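DNA repair protein RecO (Deinococcus radiodurans, PDB 1U5K) probably takes part in DNA repair and in recombination by the RecF pathway, and carries a bound zinc ion. Local coordinates at residues L190-A193 with V194-V198. Sequence-based numbering, arbitrary orientation.
Sequences LRHA and VRRTV
H192 turns its ring anti to its own carbonyl carbon (chi1 -60°), which brings the imidazole alongside R195, while a bend at chi3 of R196 folds that guanidinium back over the base of the same histidine. CB of H192 lies over the centre of the R196 guanidinium, 3.5 Å from its CZ, and the NH2 of R196 continues across to the ring, 3.6 Å from H192 CD2. Ring and guanidinium are only 28° from parallel. Arginine suits this place because a flat cation on a long aliphatic arm can rest on a methylene and still reach a carboxylate: its NH2 forms a salt bridge with D188, one turn before H192. Cut back to an alanine, R196 could no longer pair with D188, and the carboxylate would probably lose this mate while CB of H192 lost its flat cover. R195 approaches differently, its guanidinium plane 80° from the ring; NH1 comes within 3.0 Å of H192 ND1, but the angle is too poor for a hydrogen bond.

The backbone gives this turn its shape. R196 N donates a nearly straight bond to H192 O at 2.9 Å, and R195 N adds a weak one to the same oxygen, so one carbonyl draws the chain round. One water accepts from V194 N and donates to L190 O at 2.7 Å, standing where a helix would have a direct i to i+4 bond. The small A193 allows the chain to pack closely against Y138 of helix 129-141.

On that same helix, K139 donates to the carbonyl oxygens of V194 and R196. T197 suits the N-cap, its short side chain offering OG1 to A200 N. The loop after helix 184-192 thus runs beside helix 129-141 and passes straight into helix 198-203.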
loop_
_atom_site.group_PDB
_atom_site.type_symbol
_atom_site.label_atom_id
_atom_site.label_comp_id
_atom_site.label_asym_id
_atom_site.label_seq_id
_atom_site.Cartn_x
_atom_site.Cartn_y
_atom_site.Cartn_z
ATOM N N LEU A 190 -2.233 -20.266 17.635
ATOM C CA LEU A 190 -0.946 -19.588 17.655
ATOM C C LEU A 190 0.207 -20.527 17.987
ATOM O O LEU A 190 1.256 -20.437 17.358
ATOM C CB LEU A 190 -1.002 -18.404 18.618
ATOM C CG LEU A 190 -1.871 -17.230 18.202
ATOM C CD1 LEU A 190 -1.845 -16.183 19.276
ATOM C CD2 LEU A 190 -1.555 -16.623 16.864
ATOM N N ARG A 191 0.000 -21.470 18.908
ATOM C CA ARG A 191 1.044 -22.371 19.362
ATOM C C ARG A 191 1.392 -23.486 18.393
ATOM O O ARG A 191 2.506 -24.009 18.395
ATOM C CB ARG A 191 0.679 -22.969 20.724
ATOM C CG ARG A 191 0.716 -21.982 21.875
ATOM C CD ARG A 191 0.193 -22.598 23.162
ATOM N NE ARG A 191 0.405 -21.772 24.335
ATOM C CZ ARG A 191 -0.281 -21.863 25.466
ATOM N NH1 ARG A 191 -1.261 -22.738 25.612
ATOM N NH2 ARG A 191 0.032 -21.076 26.479
ATOM N N HIS A 192 0.458 -23.813 17.513
ATOM C CA HIS A 192 0.593 -25.004 16.695
ATOM C C HIS A 192 0.437 -24.781 15.197
ATOM O O HIS A 192 0.749 -25.676 14.431
ATOM C CB HIS A 192 -0.439 -26.011 17.199
ATOM C CG HIS A 192 -0.227 -26.377 18.637
ATOM N ND1 HIS A 192 0.934 -26.975 19.069
ATOM C CD2 HIS A 192 -0.993 -26.195 19.738
ATOM C CE1 HIS A 192 0.869 -27.163 20.375
ATOM N NE2 HIS A 192 -0.294 -26.706 20.804
ATOM N N ALA A 193 0.036 -23.587 14.774
ATOM C CA ALA A 193 -0.321 -23.350 13.379
ATOM C C ALA A 193 0.859 -23.573 12.443
ATOM O O ALA A 193 0.691 -24.105 11.348
ATOM C CB ALA A 193 -0.886 -21.952 13.218
ATOM N N VAL A 194 2.066 -23.232 12.881
ATOM C CA VAL A 194 3.241 -23.456 12.056
ATOM C C VAL A 194 3.583 -24.932 11.800
ATOM O O VAL A 194 3.969 -25.283 10.685
ATOM C CB VAL A 194 4.428 -22.663 12.616
ATOM C CG1 VAL A 194 5.735 -23.028 11.924
ATOM C CG2 VAL A 194 4.133 -21.185 12.519
ATOM N N ARG A 195 3.407 -25.794 12.800
ATOM C CA ARG A 195 3.800 -27.204 12.741
ATOM C C ARG A 195 2.683 -28.115 12.231
ATOM O O ARG A 195 2.909 -29.062 11.477
ATOM C CB ARG A 195 4.327 -27.645 14.111
ATOM C CG ARG A 195 4.217 -29.129 14.475
ATOM C CD ARG A 195 4.053 -29.402 15.983
ATOM N NE ARG A 195 3.068 -30.453 16.233
ATOM C CZ ARG A 195 1.816 -30.300 16.652
ATOM N NH1 ARG A 195 1.297 -29.122 16.967
ATOM N NH2 ARG A 195 1.061 -31.377 16.799
ATOM N N ARG A 196 1.454 -27.823 12.636
ATOM C CA ARG A 196 0.301 -28.616 12.239
ATOM C C ARG A 196 0.135 -28.645 10.729
ATOM O O ARG A 196 0.358 -27.635 10.049
ATOM C CB ARG A 196 -0.954 -27.957 12.781
ATOM C CG ARG A 196 -1.901 -28.874 13.487
ATOM C CD ARG A 196 -2.901 -28.065 14.289
ATOM N NE ARG A 196 -2.796 -28.415 15.693
ATOM C CZ ARG A 196 -3.422 -27.777 16.660
ATOM N NH1 ARG A 196 -4.173 -26.727 16.375
ATOM N NH2 ARG A 196 -3.280 -28.203 17.904
ATOM N N THR A 197 -0.281 -29.793 10.208
ATOM C CA THR A 197 -0.607 -29.863 8.790
ATOM C C THR A 197 -1.750 -28.904 8.476
ATOM O O THR A 197 -2.610 -28.632 9.313
ATOM C CB THR A 197 -0.990 -31.294 8.361
ATOM O OG1 THR A 197 -2.190 -31.665 9.041
ATOM C CG2 THR A 197 0.055 -32.301 8.787
ATOM N N VAL A 198 -1.772 -28.381 7.255
ATOM C CA VAL A 198 -2.868 -27.503 6.873
ATOM C C VAL A 198 -4.206 -28.250 6.826
ATOM O O VAL A 198 -5.260 -27.729 7.186
ATOM C CB VAL A 198 -2.555 -26.679 5.598
ATOM C CG1 VAL A 198 -1.244 -25.917 5.744
ATOM C CG2 VAL A 198 -2.505 -27.518 4.348
HETATM O O HOH W 1 2.754 -22.064 15.788
HETATM O O HOH W 2 3.871 -24.768 15.717
HETATM O O HOH W 3 -1.641 -25.669 10.085
#